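Local atomic coordinates of flavin reductase domain protein (Arthrobacter sp., PDB entry 2QCK), a protein that probably binds FMN and acts as a flavin reductase or a related flavin-dependent oxidoreductase. Residues A[45-49]-A[50-54]; A[57-61]-A[62-66]; A[80-83]-A[84-87]. All blocks are in the same frame, centred on the assembly; numbering follows the deposited sequence.

Interaction 1 (A[45-49]-A[50-54])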
# COMPACT_ATOMS: atom_id res chain seq x y z
N SER A 45 -4.75 3.27 -3.57
CA SER A 45 -5.53 3.66 -4.72
C SER A 45 -5.42 2.66 -5.88
O SER A 45 -4.31 2.19 -6.19
CB SER A 45 -5.00 5.01 -5.19
OG SER A 45 -5.90 5.51 -6.12
N LEU A 46 -6.56 2.34 -6.52
CA LEU A 46 -6.61 1.51 -7.72
C LEU A 46 -6.98 2.27 -8.97
O LEU A 46 -6.30 2.19 -10.00
CB LEU A 46 -7.56 0.31 -7.52
CG LEU A 46 -7.86 -0.64 -8.71
CD1 LEU A 46 -6.59 -1.25 -9.34
CD2 LEU A 46 -8.80 -1.70 -8.22
N SER A 47 -8.07 3.02 -8.92
CA SER A 47 -8.49 3.76 -10.11
C SER A 47 -9.22 5.03 -9.76
O SER A 47 -9.65 5.23 -8.64
CB SER A 47 -9.38 2.91 -11.03
OG SER A 47 -10.61 2.61 -10.41
N ALA A 48 -9.30 5.91 -10.74
CA ALA A 48 -9.92 7.21 -10.57
C ALA A 48 -11.36 7.24 -11.06
O ALA A 48 -12.22 7.87 -10.43
CB ALA A 48 -9.09 8.26 -11.28
N GLN A 49 -11.63 6.58 -12.19
CA GLN A 49 -12.97 6.54 -12.75
C GLN A 49 -13.32 5.14 -13.13
O GLN A 49 -12.70 4.59 -14.04
CB GLN A 49 -13.05 7.43 -13.98
CG GLN A 49 -12.96 8.93 -13.66
CD GLN A 49 -12.45 9.77 -14.83
OE1 GLN A 49 -11.39 9.48 -15.41
NE2 GLN A 49 -13.18 10.83 -15.15
N PRO A 50 -14.23 4.51 -12.41
CA PRO A 50 -14.72 4.94 -11.13
C PRO A 50 -13.58 4.86 -10.11
O PRO A 50 -12.54 4.21 -10.37
CB PRO A 50 -15.80 3.91 -10.81
CG PRO A 50 -15.31 2.67 -11.52
CD PRO A 50 -14.84 3.22 -12.81
N PRO A 51 -13.75 5.57 -8.99
CA PRO A 51 -12.81 5.55 -7.91
C PRO A 51 -12.84 4.23 -7.18
O PRO A 51 -13.90 3.81 -6.73
CB PRO A 51 -13.29 6.69 -7.01
CG PRO A 51 -14.71 6.90 -7.34
CD PRO A 51 -14.88 6.50 -8.75
N ARG A 52 -11.67 3.61 -7.07
CA ARG A 52 -11.53 2.37 -6.32
C ARG A 52 -10.24 2.33 -5.52
O ARG A 52 -9.26 2.93 -5.88
CB ARG A 52 -11.50 1.15 -7.24
CG ARG A 52 -12.53 1.07 -8.35
CD ARG A 52 -12.47 -0.31 -8.97
NE ARG A 52 -12.51 -0.31 -10.43
CZ ARG A 52 -13.62 -0.29 -11.16
NH1 ARG A 52 -14.81 -0.25 -10.57
NH2 ARG A 52 -13.54 -0.30 -12.47
N PHE A 53 -10.26 1.55 -4.44
CA PHE A 53 -9.07 1.28 -3.67
C PHE A 53 -9.06 -0.19 -3.33
O PHE A 53 -10.07 -0.86 -3.46
CB PHE A 53 -8.93 2.13 -2.38
CG PHE A 53 -9.99 1.89 -1.32
CD1 PHE A 53 -11.15 2.62 -1.31
CD2 PHE A 53 -9.76 1.02 -0.26
CE1 PHE A 53 -12.10 2.44 -0.33
CE2 PHE A 53 -10.73 0.82 0.70
CZ PHE A 53 -11.88 1.54 0.67
N THR A 54 -7.89 -0.67 -2.93
CA THR A 54 -7.69 -2.06 -2.53
C THR A 54 -7.03 -2.11 -1.16
O THR A 54 -6.34 -1.18 -0.78
CB THR A 54 -6.75 -2.74 -3.53
OG1 THR A 54 -5.57 -1.95 -3.67
CG2 THR A 54 -7.40 -2.87 -4.87

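Interaction 2 (A[57-61]-A[62-66]). With PO4 (phosphate ion), chain B.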
# COMPACT_ATOMS: atom_id res chain seq x y z
N MSE A 57 -6.16 -8.39 3.73
CA MSE A 57 -6.36 -8.78 5.11
C MSE A 57 -6.32 -10.27 5.26
O MSE A 57 -6.44 -11.00 4.29
CB MSE A 57 -7.70 -8.26 5.59
CG MSE A 57 -8.88 -8.93 4.96
SE MSE A 57 -10.54 -8.15 5.62
CE MSE A 57 -10.52 -8.55 7.52
N ALA A 58 -6.22 -10.68 6.53
CA ALA A 58 -6.09 -12.06 6.92
C ALA A 58 -7.51 -12.59 7.09
O ALA A 58 -8.36 -11.93 7.72
CB ALA A 58 -5.34 -12.15 8.26
N ARG A 59 -7.74 -13.81 6.62
CA ARG A 59 -9.05 -14.45 6.81
C ARG A 59 -9.27 -14.86 8.23
O ARG A 59 -10.39 -15.17 8.63
CB ARG A 59 -9.24 -15.65 5.87
CG ARG A 59 -9.33 -15.24 4.41
CD ARG A 59 -9.61 -16.44 3.47
NE ARG A 59 -10.81 -17.17 3.91
CZ ARG A 59 -10.81 -18.39 4.43
NH1 ARG A 59 -9.68 -19.08 4.56
NH2 ARG A 59 -11.97 -18.93 4.82
N SER A 60 -8.21 -14.77 9.04
CA SER A 60 -8.33 -15.01 10.49
C SER A 60 -8.54 -13.72 11.26
O SER A 60 -8.67 -13.77 12.44
CB SER A 60 -7.07 -15.68 11.01
OG SER A 60 -5.93 -14.91 10.67
N SER A 61 -8.58 -12.56 10.61
CA SER A 61 -8.95 -11.35 11.31
C SER A 61 -10.30 -11.52 11.95
O SER A 61 -11.18 -12.14 11.39
CB SER A 61 -9.06 -10.17 10.34
OG SER A 61 -9.68 -9.09 10.98
N SER A 62 -10.49 -10.93 13.12
CA SER A 62 -11.80 -10.91 13.78
C SER A 62 -12.83 -10.18 12.91
O SER A 62 -14.02 -10.29 13.11
CB SER A 62 -11.67 -10.22 15.16
OG SER A 62 -11.19 -8.90 15.01
N SER A 63 -12.37 -9.42 11.94
CA SER A 63 -13.27 -8.70 11.07
C SER A 63 -13.50 -9.39 9.72
O SER A 63 -14.19 -8.83 8.86
CB SER A 63 -12.70 -7.31 10.79
OG SER A 63 -12.53 -6.60 12.00
N TRP A 64 -12.93 -10.57 9.48
CA TRP A 64 -13.07 -11.20 8.15
C TRP A 64 -14.55 -11.56 7.82
O TRP A 64 -15.04 -11.26 6.72
CB TRP A 64 -12.13 -12.41 7.98
CG TRP A 64 -12.47 -13.19 6.76
CD1 TRP A 64 -13.09 -14.41 6.70
CD2 TRP A 64 -12.33 -12.74 5.41
NE1 TRP A 64 -13.29 -14.78 5.39
CE2 TRP A 64 -12.84 -13.77 4.57
CE3 TRP A 64 -11.78 -11.60 4.82
CZ2 TRP A 64 -12.83 -13.68 3.20
CZ3 TRP A 64 -11.80 -11.51 3.45
CH2 TRP A 64 -12.32 -12.54 2.66
N PRO A 65 -15.26 -12.19 8.76
CA PRO A 65 -16.62 -12.51 8.47
C PRO A 65 -17.45 -11.28 8.15
O PRO A 65 -18.33 -11.38 7.31
CB PRO A 65 -17.10 -13.20 9.75
CG PRO A 65 -15.86 -13.80 10.29
CD PRO A 65 -14.87 -12.70 10.07
N ALA A 66 -17.19 -10.15 8.80
CA ALA A 66 -17.92 -8.89 8.51
C ALA A 66 -17.65 -8.48 7.08
O ALA A 66 -18.58 -8.18 6.31
CB ALA A 66 -17.50 -7.76 9.46
P PO4 B . -15.78 -17.01 3.76
O1 PO4 B . -16.87 -16.39 2.90
O2 PO4 B . -14.48 -17.09 2.98
O3 PO4 B . -15.69 -16.12 4.96
O4 PO4 B . -16.14 -18.41 4.23
O HOH W 1 -10.17 -7.31 13.00

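Interaction 3 (A[80-83]-A[84-87])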
# COMPACT_ATOMS: atom_id res chain seq x y z
N LEU A 80 -1.27 12.39 12.58
CA LEU A 80 -0.52 12.17 13.80
C LEU A 80 -1.37 12.25 15.05
O LEU A 80 -1.10 11.53 16.00
CB LEU A 80 0.60 13.19 13.91
CG LEU A 80 1.60 13.22 12.78
CD1 LEU A 80 2.84 13.95 13.26
CD2 LEU A 80 1.95 11.83 12.31
N ASP A 81 -2.40 13.09 15.05
CA ASP A 81 -3.28 13.17 16.21
C ASP A 81 -4.16 11.94 16.32
O ASP A 81 -4.88 11.79 17.30
CB ASP A 81 -4.15 14.43 16.14
CG ASP A 81 -3.36 15.70 16.42
N ASN A 82 -4.13 11.05 15.34
CA ASN A 82 -4.95 9.84 15.39
C ASN A 82 -4.12 8.59 15.80
O ASN A 82 -4.59 7.48 15.59
CB ASN A 82 -5.60 9.57 14.04
CG ASN A 82 -6.47 10.69 13.53
OD1 ASN A 82 -6.36 11.08 12.38
ND2 ASN A 82 -7.36 11.17 14.36
N GLN A 83 -2.94 8.76 16.40
CA GLN A 83 -2.14 7.58 16.70
C GLN A 83 -2.83 6.68 17.71
O GLN A 83 -2.76 5.48 17.58
CB GLN A 83 -0.74 7.95 17.16
CG GLN A 83 0.13 6.74 17.36
CD GLN A 83 -0.20 6.00 18.65
OE1 GLN A 83 -0.68 6.59 19.61
NE2 GLN A 83 0.06 4.71 18.66
N GLU A 84 -3.54 7.26 18.66
CA GLU A 84 -4.20 6.47 19.70
C GLU A 84 -5.31 5.61 19.10
O GLU A 84 -5.55 4.49 19.53
CB GLU A 84 -4.72 7.41 20.80
CG GLU A 84 -5.56 6.71 21.83
CD GLU A 84 -5.82 7.52 23.10
OE1 GLU A 84 -4.96 8.35 23.50
OE2 GLU A 84 -6.89 7.28 23.73
N LEU A 85 -5.96 6.14 18.08
CA LEU A 85 -7.04 5.46 17.41
C LEU A 85 -6.49 4.32 16.56
O LEU A 85 -7.04 3.19 16.61
CB LEU A 85 -7.79 6.47 16.55
CG LEU A 85 -9.13 6.12 15.93
CD1 LEU A 85 -10.27 6.07 16.96
CD2 LEU A 85 -9.33 7.18 14.82
N ALA A 86 -5.39 4.59 15.85
CA ALA A 86 -4.62 3.54 15.16
C ALA A 86 -4.26 2.37 16.08
O ALA A 86 -4.49 1.22 15.72
CB ALA A 86 -3.35 4.09 14.47
N ASP A 87 -3.71 2.64 17.25
CA ASP A 87 -3.34 1.59 18.18
C ASP A 87 -4.57 0.81 18.72
O ASP A 87 -4.53 -0.42 18.82
CB ASP A 87 -2.54 2.24 19.30
CG ASP A 87 -1.80 1.24 20.15
OD1 ASP A 87 -0.85 0.58 19.65
OD2 ASP A 87 -2.13 1.15 21.34
O HOH W 2 -3.66 9.92 19.46
O HOH W 3 -6.36 9.06 18.72

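Interaction 1 (A[45-49]-A[50-54])
Leu46 and Ser47 both turn their backbone N-H groups onto the carbonyl oxygen of Arg52, which defines a classic beta bulge in the antiparallel hairpin of strands 44-48 and 51-58. Leu46 N lies 2.8 Å from Arg52 O and Ser47 N 3.3 Å from the same atom, both arriving from one face of the carbonyl plane. Arg52 N returns a bond to Ser47 O at 3.0 Å, and the CA-H of Pro51 points at that same oxygen.

The tight part lies at the bulge. Ser47 holds its OG between its own N and carbonyl carbon (chi1 67°), and from there the hydroxyl donates to Pro50 O at 2.5 Å, nearly in line with the C=O. The same OG also lies against Arg52 CG, at 3.2 Å. Beside it, one branch of Leu46 does the touching: CD2 reaches Thr54 CG2 at 3.8 Å, the two side chains crossing at about a right angle, and Arg52 CD at 4.0 Å. Leu46 also rests on Val135 of strand 131-143.

Toward the turn the packing thins out. The peptide bond between Gln49 and Pro50 is cis, folding the chain back sharply, and Ala48 and Gln49 are exposed. The hairpin also borders the second subunit, where Glu129 of that subunit forms a salt bridge with Arg52 NH2 and Asn56 of that subunit bonds Thr54 OG1.

Two prolines bring no N-H to this turn, so the Ser47 hydroxyl supplies a donor across it, to Pro50 O. Arg52 lays its methylenes against Ser47 OG and Leu46 CD2 on one face of the hairpin, and in the modelled conformer its guanidinium reaches the second subunit, with a weaker, long pairing to Glu137 of its own chain.

Interaction 2 (A[57-61]-A[62-66])
Ser61 OG is gripped by two partners: it accepts the backbone N-H of Ser63 at 2.9 Å and bonds a water at 2.7 Å. The same water also bonds Ser62 OG and Ser63 OG, tying three consecutive serine hydroxyls together. With chi1 at 168°, the Ser61 hydroxyl swings away from its own N and forward to Ser63, a capping bond ahead of helix 64-69. Two type I turns, Ala58 to Ser61 and Ser61 to Trp64, carry the chain from strand 51-58 into that helix; the second is closed by Trp64 N on Ser61 O at 3.0 Å.

The indole of Trp64 folds back over this bend. Arg59 lies across one face, its CA making a CH-pi contact 4.0 Å from the centroid of the five-membered ring and its CG sitting over the ring system. The guanidinium plane stands 85° to the indole, and NH1 bonds Glu129 O. Selenomethionine Met57 meets the ring edge instead, a Met-aromatic contact with SE 3.8 Å from Trp64 CE3. Trp64 NE1 makes a weak, bent hydrogen bond to O3 of a phosphate ion, probably from the crystallisation liquor, whose O2 lies 3.6 Å from Arg59 NH2.

Interaction 3 (A[80-83]-A[84-87])
Asn82 O receives the backbone N-H groups of Ala86 and Leu85, the first almost straight at 3.0 Å and the second weak and bent at 3.1 Å, as the chain passes from the 3-10 segment 80-81 into helix 83-88. The next helical bond follows directly, Asp87 N to Gln83 O at 3.0 Å.

Asn82 occupies the N-cap position, yet its side chain makes no capping bond. Its amide is used in the other direction: OD1 accepts from Gly79 N and ND2 donates to Asp113 O. Water takes up part of the first turn instead. One molecule accepts from Glu84 N at 2.8 Å and donates to Asp81 O, bridging the 3-10 segment to the helix; another links Asp81 O with Leu85 N, weakly at both ends.

Gln83 starts out from the helix with CG opposite its own N (chi1 -175°), then bends at chi2 (-77°), which in the modelled conformer brings the amide back along the helix side. There NE2 lies 3.6 Å from Asp87 CB, a van der Waals contact one turn on. The two side chains run side by side in the same direction, their amide and carboxylate planes 35° apart. The Asp87 carboxylate forms a salt bridge with Arg91, and Glu84, extended on the exposed side, pairs likewise with Arg88. Glu84 lies in the first turn, where a negative charge would probably be welcome to the helix dipole.

Leu85 and Ala86 face the protein. Leu85 packs on Ile26 of strand 22-31 and on His100, while Ala86 touches Val24 of that strand and Tyr157 of strand 156-162, which Gln83 also meets. The short helix thus lies against strands 22-31 and 156-162, and Leu80, in the 3-10 segment that leads into it, touches Leu163 of the second subunit.

Interactions 1 and 2 follow each other along strand 51-58, one at its hairpin start and the other where it leaves for helix 64-69, with centres 22 Å apart. Interaction 3 stands apart, on the opposite side of the chain's centre from interaction 1. None is a pure core contact: 45-54 buries most of its strand residues and exposes its turn, 57-66 has the larger share of exposed residues, and 80-87 buries Leu85 and Ala86 but exposes Glu84. Cross-strand backbone bonds and a subunit boundary mark 45-54; an aromatic face and edge, with hydroxyls sharing a water, mark 57-66, which no other protein chain of the assembly touches. In 80-87 helical bonds dominate, with acids paired to arginines.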